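Local coordinates for protein catalase (PDB 2J2M) that probably decomposes hydrogen peroxide to water and oxygen at a haem group, at residues K192-S197 with K214-P219; F261-D266 with K282-D287; D159-W164 with Q449-N454. All blocks are in the same frame, centred on the assembly; numbering follows the deposited sequence.

Contact 1: residues K192-S197 with K214-P219; sequences KMRGSS and KLRWVP
Gly-195 and Trp-217 form an antiparallel hydrogen-bonded pair that fastens the short strand 195-196 to the long strand 210-219, part of the antiparallel beta-barrel sheet of the haem catalase fold. Gly-195 N gives its hydrogen to Trp-217 O at 3.1 Å, and Trp-217 N returns one to Gly-195 O at 2.9 Å. A third backbone bond, from Ser-197 N to Leu-215 O, measures 2.9 Å. The next bond is made by a side chain: Leu-215 N donates almost straight (172°) to Ser-197 OG at 2.8 Å. With chi1 at 55°, this hydroxyl lies between its own N and carbonyl carbon, turned to the neighbouring strand; His-199 O is a further partner.

Ser-196 and Arg-216, the non-hydrogen-bonded pair, share the other face of the sheet with a water between their side chains. The water donates to Ser-196 OG and accepts from Arg-216 NE, with a weak bond from Arg-194 NH2. Both guanidinium groups have further partners: Glu-184 forms a salt bridge with Arg-194 NE, while Arg-216 meets Asp-283 through NH2 and Gln-263 through NH1. Ser-196 OG is also hydrogen-bonded to Asn-130 O.

The edge of the Trp-217 indole faces Gly-195 CA, and a beta carbon on this glycine would collide with Trp-217 CD1; the ring itself stacks on Phe-113. Beyond this pair, Pro-219 has no N-H to offer, and Met-193 O accepts from Trp-258 NE1. The proline ring packs against that same carbonyl, with Pro-219 CG 3.5 Å from Met-193 O.

Contact 2: residues F261-D266 with K282-D287; sequences FVQVLD and KDWFED
Gln-263 and Trp-284 have the closest CA atoms across the contact, 8.1 Å apart, and the end of strand 257-265 and the irregular segment 282-287 are bridged by side chains, one of them reaching a backbone carbonyl. These two side chains run antiparallel alongside one another. With CG anti to its carbonyl carbon (chi1 -72°) and an extended chain beyond, Gln-263 carries its amide to the backbone of Trp-284, where NE2 donates nearly straight to Trp-284 O at 2.9 Å. That acceptor lies in the amide plane, although the nitrogen stands above the plane of the carbonyl it meets. NE2 also donates to Ile-289 O. In this way the loop linking strands 257-265 and 292-302 of the catalase barrel is folded back against its first strand. A leucine here would probably leave Trp-284 O and Ile-289 O without this donor and Arg-216 NH1 without its glutamine partner. The indole edge of Trp-284 faces Gln-263 O and Val-264 N. Its CE3 lies 3.6 Å from Gln-263 CB, while Leu-265 approaches obliquely, CB 3.6 Å from Trp-284 CH2. Lys-214 adds a cation-pi interaction with the same ring.

Contact 3: residues D159-W164 with Q449-N454; sequences DPDRYW and QVRHEN
Arg-451 and Asp-159 reach toward each other across the contact, their guanidinium and carboxylate planes 38° apart. The arginine grips end-on, with NH2 and NH1 both directed at Asp-159 OD1, at 2.6 and 2.8 Å, and with a weak further bond from NH1 to OD2; OD1 lies in the guanidinium plane and receives NH2 on its syn lone pair. Asp-159 OD2 caps helix 160-169 by accepting from Asp-161 N. One face of the same guanidinium rests on Asp-161 CB. Asp-161 has its CG anti to the backbone N (chi1 -174°), which sends the carboxylate to the other segment. There OD1 takes His-452 ND1, at the imidazole edge, on its syn lone pair at 3.0 Å and, on the anti side, Arg-451 N at 2.7 Å. Val-450 CG2 lies 3.7 Å from Trp-164 CD1, their side chains roughly perpendicular, while Trp-164 NE1 is bonded to Asp-446. The contact joins the start of helix 160-169 to the connection before helix 453-466 in the C-terminal helical region. Asp-161 OD2 also forms a salt bridge with Arg-387 of a second subunit; Arg-451 at Asp-159, and Arg-387 and His-452 at Asp-161, probably favour the ionised carboxylates.

Overall arrangement
Contacts 1 and 2 both reach the barrel sheet, where strands 210-219 and 257-265 are neighbours, and their centres lie 12 Å apart. The strand backbones join them: Arg-216 O is 2.8 Å from Phe-261 N, a probable hydrogen bond. Relative to the haem, contact 1 is the nearer, with the Ser-196 side chain about 7 Å away, whereas the Trp-284 side chain of contact 2 is about 13 Å away. Contact 3 is separate, its nearest atoms about 17 Å from those of contact 1 and about 16 Å from those of contact 2. Along the chain it encloses both, tying the catalase family region to the C-terminal helices beside a second subunit.

Contact 1: residues K192-S197 with K214-P219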
loop_
_atom_site.group_PDB
_atom_site.type_symbol
_atom_site.label_atom_id
_atom_site.label_comp_id
_atom_site.label_asym_id
_atom_site.label_seq_id
_atom_site.Cartn_x
_atom_site.Cartn_y
_atom_site.Cartn_z
ATOM N N LYS A 192 17.036 -14.731 -29.789
ATOM C CA LYS A 192 16.810 -14.996 -31.205
ATOM C C LYS A 192 15.588 -14.267 -31.756
ATOM O O LYS A 192 14.806 -14.830 -32.516
ATOM C CB LYS A 192 16.719 -16.494 -31.448
ATOM C CG LYS A 192 17.981 -17.215 -31.029
ATOM C CD LYS A 192 18.014 -18.651 -31.515
ATOM C CE LYS A 192 19.247 -19.348 -30.932
ATOM N NZ LYS A 192 19.208 -20.794 -31.254
ATOM N N MET A 193 15.453 -13.007 -31.372
ATOM C CA MET A 193 14.352 -12.163 -31.810
ATOM C C MET A 193 14.829 -10.738 -32.033
ATOM O O MET A 193 15.864 -10.306 -31.501
ATOM C CB MET A 193 13.232 -12.154 -30.765
ATOM C CG MET A 193 13.482 -11.221 -29.587
ATOM S SD MET A 193 12.245 -11.479 -28.315
ATOM C CE MET A 193 12.744 -10.224 -27.095
ATOM N N ARG A 194 14.048 -10.003 -32.809
ATOM C CA ARG A 194 14.349 -8.612 -33.112
ATOM C C ARG A 194 13.641 -7.691 -32.120
ATOM O O ARG A 194 12.901 -8.163 -31.226
ATOM C CB ARG A 194 13.947 -8.294 -34.571
ATOM C CG ARG A 194 12.554 -8.814 -34.979
ATOM C CD ARG A 194 11.909 -7.930 -36.028
ATOM N NE ARG A 194 10.721 -8.569 -36.609
ATOM C CZ ARG A 194 9.999 -8.069 -37.616
ATOM N NH1 ARG A 194 8.950 -8.754 -38.077
ATOM N NH2 ARG A 194 10.331 -6.891 -38.167
ATOM N N GLY A 195 13.880 -6.380 -32.269
ATOM C CA GLY A 195 13.203 -5.353 -31.474
ATOM C C GLY A 195 12.714 -4.236 -32.375
ATOM O O GLY A 195 13.297 -4.002 -33.444
ATOM N N SER A 196 11.649 -3.542 -31.945
ATOM C CA SER A 196 11.019 -2.497 -32.738
ATOM C C SER A 196 10.458 -1.409 -31.824
ATOM O O SER A 196 9.771 -1.720 -30.848
ATOM C CB SER A 196 9.878 -3.096 -33.570
ATOM O OG SER A 196 10.329 -4.196 -34.328
ATOM N N SER A 197 10.748 -0.137 -32.109
ATOM C CA SER A 197 10.118 0.939 -31.318
ATOM C C SER A 197 8.612 0.934 -31.527
ATOM O O SER A 197 7.848 1.374 -30.661
ATOM C CB SER A 197 10.693 2.304 -31.666
ATOM O OG SER A 197 10.600 2.552 -33.048
ATOM N N LYS A 214 12.167 5.903 -36.231
ATOM C CA LYS A 214 11.786 4.575 -35.760
ATOM C C LYS A 214 13.112 3.890 -35.358
ATOM O O LYS A 214 14.193 4.185 -35.932
ATOM C CB LYS A 214 11.112 3.801 -36.897
ATOM C CG LYS A 214 9.781 3.093 -36.596
ATOM C CD LYS A 214 8.655 4.081 -36.464
ATOM C CE LYS A 214 7.458 3.760 -37.342
ATOM N NZ LYS A 214 6.616 2.555 -37.084
ATOM N N LEU A 215 13.025 2.992 -34.371
ATOM C CA LEU A 215 14.193 2.295 -33.855
ATOM C C LEU A 215 14.059 0.815 -34.098
ATOM O O LEU A 215 12.968 0.268 -33.992
ATOM C CB LEU A 215 14.375 2.583 -32.375
ATOM C CG LEU A 215 15.448 3.550 -31.855
ATOM C CD1 LEU A 215 16.332 4.241 -32.912
ATOM C CD2 LEU A 215 14.849 4.567 -30.863
ATOM N N ARG A 216 15.191 0.173 -34.359
ATOM C CA ARG A 216 15.248 -1.168 -34.918
ATOM C C ARG A 216 16.405 -1.975 -34.292
ATOM O O ARG A 216 17.567 -1.574 -34.401
ATOM C CB ARG A 216 15.476 -1.037 -36.440
ATOM C CG ARG A 216 14.337 -1.519 -37.341
ATOM C CD ARG A 216 13.095 -0.631 -37.440
ATOM N NE ARG A 216 12.017 -1.596 -37.578
ATOM C CZ ARG A 216 11.015 -1.604 -38.445
ATOM N NH1 ARG A 216 10.778 -0.611 -39.280
ATOM N NH2 ARG A 216 10.188 -2.622 -38.400
ATOM N N TRP A 217 16.093 -3.080 -33.615
ATOM C CA TRP A 217 17.136 -4.012 -33.145
ATOM C C TRP A 217 17.196 -5.285 -33.991
ATOM O O TRP A 217 16.160 -5.893 -34.273
ATOM C CB TRP A 217 16.924 -4.419 -31.687
ATOM C CG TRP A 217 16.951 -3.313 -30.672
ATOM C CD1 TRP A 217 15.867 -2.638 -30.166
ATOM C CD2 TRP A 217 18.104 -2.782 -29.997
ATOM N NE1 TRP A 217 16.276 -1.734 -29.231
ATOM C CE2 TRP A 217 17.639 -1.801 -29.097
ATOM C CE3 TRP A 217 19.475 -3.053 -30.052
ATOM C CZ2 TRP A 217 18.504 -1.065 -28.268
ATOM C CZ3 TRP A 217 20.349 -2.316 -29.219
ATOM C CH2 TRP A 217 19.852 -1.343 -28.340
ATOM N N VAL A 218 18.411 -5.680 -34.384
ATOM C CA VAL A 218 18.638 -6.815 -35.286
ATOM C C VAL A 218 19.585 -7.771 -34.571
ATOM O O VAL A 218 20.697 -7.381 -34.256
ATOM C CB VAL A 218 19.248 -6.360 -36.683
ATOM C CG1 VAL A 218 19.484 -7.577 -37.637
ATOM C CG2 VAL A 218 18.358 -5.270 -37.402
ATOM N N PRO A 219 19.149 -9.025 -34.288
ATOM C CA PRO A 219 19.976 -9.895 -33.457
ATOM C C PRO A 219 21.119 -10.529 -34.219
ATOM O O PRO A 219 20.921 -11.003 -35.340
ATOM C CB PRO A 219 18.999 -10.975 -33.004
ATOM C CG PRO A 219 18.011 -11.083 -34.116
ATOM C CD PRO A 219 17.890 -9.688 -34.697
HETATM O O HOH W 1 11.953 -4.420 -36.513
#

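Contact 2: residues F261-D266 with K282-D287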
loop_
_atom_site.group_PDB
_atom_site.type_symbol
_atom_site.label_atom_id
_atom_site.label_comp_id
_atom_site.label_asym_id
_atom_site.label_seq_id
_atom_site.Cartn_x
_atom_site.Cartn_y
_atom_site.Cartn_z
ATOM N N PHE A 261 19.495 0.135 -35.370
ATOM C CA PHE A 261 19.364 0.933 -36.554
ATOM C C PHE A 261 18.254 1.969 -36.326
ATOM O O PHE A 261 17.383 1.815 -35.442
ATOM C CB PHE A 261 19.003 0.072 -37.772
ATOM C CG PHE A 261 20.068 -0.916 -38.195
ATOM C CD1 PHE A 261 20.873 -0.653 -39.297
ATOM C CD2 PHE A 261 20.225 -2.139 -37.522
ATOM C CE1 PHE A 261 21.842 -1.563 -39.721
ATOM C CE2 PHE A 261 21.204 -3.068 -37.922
ATOM C CZ PHE A 261 22.013 -2.779 -39.024
ATOM N N VAL A 262 18.292 3.018 -37.151
ATOM C CA VAL A 262 17.373 4.117 -37.043
ATOM C C VAL A 262 16.771 4.399 -38.411
ATOM O O VAL A 262 17.476 4.424 -39.406
ATOM C CB VAL A 262 18.061 5.382 -36.407
ATOM C CG1 VAL A 262 19.138 5.973 -37.319
ATOM C CG2 VAL A 262 17.034 6.451 -36.048
ATOM N N GLN A 263 15.458 4.583 -38.449
ATOM C CA GLN A 263 14.768 5.094 -39.638
ATOM C C GLN A 263 14.339 6.539 -39.419
ATOM O O GLN A 263 13.771 6.889 -38.379
ATOM C CB GLN A 263 13.559 4.226 -39.991
ATOM C CG GLN A 263 13.926 2.867 -40.568
ATOM C CD GLN A 263 12.723 1.978 -40.671
ATOM O OE1 GLN A 263 12.153 1.580 -39.664
ATOM N NE2 GLN A 263 12.308 1.677 -41.892
ATOM N N VAL A 264 14.619 7.361 -40.428
ATOM C CA VAL A 264 14.430 8.804 -40.364
ATOM C C VAL A 264 13.484 9.307 -41.461
ATOM O O VAL A 264 13.676 9.071 -42.657
ATOM C CB VAL A 264 15.784 9.548 -40.438
ATOM C CG1 VAL A 264 15.576 11.046 -40.319
ATOM C CG2 VAL A 264 16.727 9.055 -39.332
ATOM N N LEU A 265 12.464 10.015 -41.004
ATOM C CA LEU A 265 11.407 10.530 -41.832
ATOM C C LEU A 265 11.227 11.997 -41.501
ATOM O O LEU A 265 10.880 12.346 -40.369
ATOM C CB LEU A 265 10.097 9.785 -41.545
ATOM C CG LEU A 265 8.848 10.351 -42.242
ATOM C CD1 LEU A 265 8.887 10.185 -43.785
ATOM C CD2 LEU A 265 7.596 9.720 -41.655
ATOM N N ASP A 266 11.458 12.850 -42.494
ATOM C CA ASP A 266 11.362 14.285 -42.295
ATOM C C ASP A 266 9.894 14.673 -42.076
ATOM O O ASP A 266 8.996 14.182 -42.782
ATOM C CB ASP A 266 11.958 15.006 -43.476
ATOM C CG ASP A 266 12.008 16.474 -43.275
ATOM O OD1 ASP A 266 13.107 17.002 -42.965
ATOM O OD2 ASP A 266 10.938 17.120 -43.390
ATOM N N LYS A 282 0.863 0.752 -38.288
ATOM C CA LYS A 282 1.606 0.884 -39.559
ATOM C C LYS A 282 3.110 0.680 -39.412
ATOM O O LYS A 282 3.708 1.153 -38.467
ATOM C CB LYS A 282 1.336 2.250 -40.221
ATOM C CG LYS A 282 -0.142 2.492 -40.591
ATOM C CD LYS A 282 -0.673 1.428 -41.576
ATOM C CE LYS A 282 -2.126 1.660 -42.002
ATOM N NZ LYS A 282 -3.114 1.604 -40.870
ATOM N N ASP A 283 3.695 -0.036 -40.367
ATOM C CA ASP A 283 5.135 -0.274 -40.434
ATOM C C ASP A 283 5.795 0.668 -41.449
ATOM O O ASP A 283 5.106 1.248 -42.312
ATOM C CB ASP A 283 5.432 -1.732 -40.796
ATOM C CG ASP A 283 6.861 -2.134 -40.490
ATOM O OD1 ASP A 283 7.642 -1.289 -39.987
ATOM O OD2 ASP A 283 7.227 -3.304 -40.732
ATOM N N TRP A 284 7.112 0.849 -41.292
ATOM C CA TRP A 284 7.935 1.614 -42.228
ATOM C C TRP A 284 8.845 0.598 -42.814
ATOM O O TRP A 284 9.840 0.220 -42.180
ATOM C CB TRP A 284 8.821 2.650 -41.542
ATOM C CG TRP A 284 8.149 3.798 -40.912
ATOM C CD1 TRP A 284 6.804 3.998 -40.746
ATOM C CD2 TRP A 284 8.800 4.913 -40.313
ATOM N NE1 TRP A 284 6.579 5.187 -40.075
ATOM C CE2 TRP A 284 7.789 5.771 -39.807
ATOM C CE3 TRP A 284 10.144 5.300 -40.182
ATOM C CZ2 TRP A 284 8.085 6.969 -39.156
ATOM C CZ3 TRP A 284 10.436 6.490 -39.530
ATOM C CH2 TRP A 284 9.409 7.305 -39.022
ATOM N N PHE A 285 8.503 0.144 -44.008
ATOM C CA PHE A 285 9.261 -0.903 -44.669
ATOM C C PHE A 285 10.680 -0.422 -44.933
ATOM O O PHE A 285 10.876 0.739 -45.277
ATOM C CB PHE A 285 8.562 -1.322 -45.961
ATOM C CG PHE A 285 7.182 -1.891 -45.754
ATOM C CD1 PHE A 285 6.095 -1.386 -46.461
ATOM C CD2 PHE A 285 6.964 -2.953 -44.869
ATOM C CE1 PHE A 285 4.796 -1.945 -46.307
ATOM C CE2 PHE A 285 5.675 -3.491 -44.693
ATOM C CZ PHE A 285 4.591 -2.985 -45.419
ATOM N N GLU A 286 11.658 -1.309 -44.728
ATOM C CA GLU A 286 13.071 -0.960 -44.929
ATOM C C GLU A 286 13.267 -0.512 -46.369
ATOM O O GLU A 286 14.130 0.328 -46.664
ATOM C CB GLU A 286 14.002 -2.135 -44.594
ATOM C CG GLU A 286 15.478 -1.818 -44.876
ATOM C CD GLU A 286 16.453 -2.828 -44.288
ATOM O OE1 GLU A 286 16.029 -3.939 -43.918
ATOM O OE2 GLU A 286 17.655 -2.508 -44.209
ATOM N N ASP A 287 12.431 -1.086 -47.234
ATOM C CA ASP A 287 12.298 -0.760 -48.646
ATOM C C ASP A 287 11.980 0.706 -48.882
ATOM O O ASP A 287 12.448 1.305 -49.858
ATOM C CB ASP A 287 11.133 -1.572 -49.245
ATOM C CG ASP A 287 11.599 -2.802 -49.965
ATOM O OD1 ASP A 287 10.933 -3.857 -49.831
ATOM O OD2 ASP A 287 12.649 -2.738 -50.659
#

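Contact 3: residues D159-W164 with Q449-N454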
loop_
_atom_site.group_PDB
_atom_site.type_symbol
_atom_site.label_atom_id
_atom_site.label_comp_id
_atom_site.label_asym_id
_atom_site.label_seq_id
_atom_site.Cartn_x
_atom_site.Cartn_y
_atom_site.Cartn_z
ATOM N N ASP A 159 -9.373 -17.137 -24.034
ATOM C CA ASP A 159 -10.380 -17.670 -24.951
ATOM C C ASP A 159 -10.409 -16.814 -26.207
ATOM O O ASP A 159 -10.751 -15.646 -26.138
ATOM C CB ASP A 159 -11.762 -17.766 -24.269
ATOM C CG ASP A 159 -12.873 -18.262 -25.214
ATOM O OD1 ASP A 159 -14.032 -18.395 -24.735
ATOM O OD2 ASP A 159 -12.614 -18.522 -26.424
ATOM N N PRO A 160 -10.025 -17.404 -27.358
ATOM C CA PRO A 160 -10.026 -16.732 -28.643
ATOM C C PRO A 160 -11.388 -16.183 -29.024
ATOM O O PRO A 160 -11.475 -15.191 -29.741
ATOM C CB PRO A 160 -9.598 -17.846 -29.620
ATOM C CG PRO A 160 -8.749 -18.758 -28.782
ATOM C CD PRO A 160 -9.536 -18.801 -27.484
ATOM N N ASP A 161 -12.450 -16.828 -28.569
ATOM C CA ASP A 161 -13.791 -16.305 -28.821
ATOM C C ASP A 161 -13.907 -14.870 -28.304
ATOM O O ASP A 161 -14.609 -14.044 -28.903
ATOM C CB ASP A 161 -14.845 -17.196 -28.168
ATOM C CG ASP A 161 -16.245 -16.782 -28.517
ATOM O OD1 ASP A 161 -16.717 -17.136 -29.621
ATOM O OD2 ASP A 161 -16.876 -16.096 -27.679
ATOM N N ARG A 162 -13.204 -14.578 -27.205
ATOM C CA ARG A 162 -13.237 -13.259 -26.584
ATOM C C ARG A 162 -12.352 -12.208 -27.312
ATOM O O ARG A 162 -12.813 -11.112 -27.623
ATOM C CB ARG A 162 -12.877 -13.364 -25.095
ATOM C CG ARG A 162 -13.707 -14.393 -24.295
ATOM C CD ARG A 162 -13.346 -14.431 -22.800
ATOM N NE ARG A 162 -13.763 -13.191 -22.123
ATOM C CZ ARG A 162 -12.952 -12.160 -21.864
ATOM N NH1 ARG A 162 -11.661 -12.207 -22.205
ATOM N NH2 ARG A 162 -13.431 -11.083 -21.254
ATOM N N TYR A 163 -11.093 -12.555 -27.594
ATOM C CA TYR A 163 -10.196 -11.632 -28.273
ATOM C C TYR A 163 -10.445 -11.412 -29.775
ATOM O O TYR A 163 -10.276 -10.295 -30.274
ATOM C CB TYR A 163 -8.712 -11.906 -27.951
ATOM C CG TYR A 163 -8.077 -13.233 -28.363
ATOM C CD1 TYR A 163 -7.819 -13.522 -29.701
ATOM C CD2 TYR A 163 -7.619 -14.135 -27.406
ATOM C CE1 TYR A 163 -7.165 -14.701 -30.084
ATOM C CE2 TYR A 163 -6.956 -15.327 -27.780
ATOM C CZ TYR A 163 -6.732 -15.591 -29.121
ATOM O OH TYR A 163 -6.106 -16.752 -29.527
ATOM N N TRP A 164 -10.853 -12.460 -30.483
ATOM C CA TRP A 164 -11.309 -12.312 -31.866
ATOM C C TRP A 164 -12.547 -11.415 -31.996
ATOM O O TRP A 164 -12.683 -10.731 -33.010
ATOM C CB TRP A 164 -11.537 -13.664 -32.525
ATOM C CG TRP A 164 -10.266 -14.256 -33.044
ATOM C CD1 TRP A 164 -9.575 -15.324 -32.528
ATOM C CD2 TRP A 164 -9.518 -13.793 -34.162
ATOM N NE1 TRP A 164 -8.438 -15.544 -33.263
ATOM C CE2 TRP A 164 -8.380 -14.614 -34.272
ATOM C CE3 TRP A 164 -9.706 -12.764 -35.096
ATOM C CZ2 TRP A 164 -7.438 -14.445 -35.288
ATOM C CZ3 TRP A 164 -8.763 -12.588 -36.094
ATOM C CH2 TRP A 164 -7.643 -13.423 -36.178
ATOM N N GLN A 449 -11.538 -22.121 -32.854
ATOM C CA GLN A 449 -11.886 -22.018 -31.434
ATOM C C GLN A 449 -12.895 -20.909 -31.111
ATOM O O GLN A 449 -13.355 -20.814 -29.970
ATOM C CB GLN A 449 -10.621 -21.814 -30.598
ATOM C CG GLN A 449 -9.710 -23.016 -30.517
ATOM C CD GLN A 449 -8.365 -22.662 -29.889
ATOM O OE1 GLN A 449 -8.229 -22.550 -28.650
ATOM N NE2 GLN A 449 -7.360 -22.479 -30.741
ATOM N N VAL A 450 -13.215 -20.069 -32.098
ATOM C CA VAL A 450 -14.260 -19.045 -31.970
ATOM C C VAL A 450 -15.638 -19.735 -32.069
ATOM O O VAL A 450 -15.808 -20.651 -32.873
ATOM C CB VAL A 450 -14.105 -17.872 -33.025
ATOM C CG1 VAL A 450 -15.225 -16.826 -32.881
ATOM C CG2 VAL A 450 -12.742 -17.173 -32.902
ATOM N N ARG A 451 -16.601 -19.311 -31.246
ATOM C CA ARG A 451 -17.881 -20.033 -31.102
ATOM C C ARG A 451 -19.057 -19.189 -31.599
ATOM O O ARG A 451 -20.218 -19.566 -31.452
ATOM C CB ARG A 451 -18.106 -20.483 -29.639
ATOM C CG ARG A 451 -16.992 -21.407 -29.084
ATOM C CD ARG A 451 -17.210 -21.842 -27.606
ATOM N NE ARG A 451 -17.303 -20.711 -26.670
ATOM C CZ ARG A 451 -16.258 -20.076 -26.133
ATOM N NH1 ARG A 451 -15.018 -20.456 -26.426
ATOM N NH2 ARG A 451 -16.450 -19.064 -25.288
ATOM N N HIS A 452 -18.740 -18.035 -32.177
ATOM C CA HIS A 452 -19.747 -17.140 -32.695
ATOM C C HIS A 452 -19.457 -16.941 -34.165
ATOM O O HIS A 452 -18.416 -16.391 -34.534
ATOM C CB HIS A 452 -19.728 -15.812 -31.938
ATOM C CG HIS A 452 -20.340 -15.888 -30.571
ATOM N ND1 HIS A 452 -19.667 -16.399 -29.479
ATOM C CD2 HIS A 452 -21.562 -15.515 -30.120
ATOM C CE1 HIS A 452 -20.451 -16.340 -28.415
ATOM N NE2 HIS A 452 -21.608 -15.811 -28.778
ATOM N N GLU A 453 -20.390 -17.404 -35.000
ATOM C CA GLU A 453 -20.233 -17.368 -36.454
ATOM C C GLU A 453 -19.943 -15.960 -37.023
ATOM O O GLU A 453 -19.026 -15.792 -37.830
ATOM C CB GLU A 453 -21.453 -17.992 -37.149
ATOM C CG GLU A 453 -21.178 -18.374 -38.608
ATOM C CD GLU A 453 -22.443 -18.801 -39.394
ATOM O OE1 GLU A 453 -23.529 -18.979 -38.758
ATOM O OE2 GLU A 453 -22.326 -18.949 -40.652
ATOM N N ASN A 454 -20.708 -14.962 -36.595
ATOM C CA ASN A 454 -20.505 -13.593 -37.080
ATOM C C ASN A 454 -19.053 -13.086 -36.905
ATOM O O ASN A 454 -18.504 -12.418 -37.793
ATOM C CB ASN A 454 -21.501 -12.637 -36.428
ATOM C CG ASN A 454 -21.566 -11.296 -37.135
ATOM O OD1 ASN A 454 -20.996 -10.303 -36.661
ATOM N ND2 ASN A 454 -22.255 -11.255 -38.284
#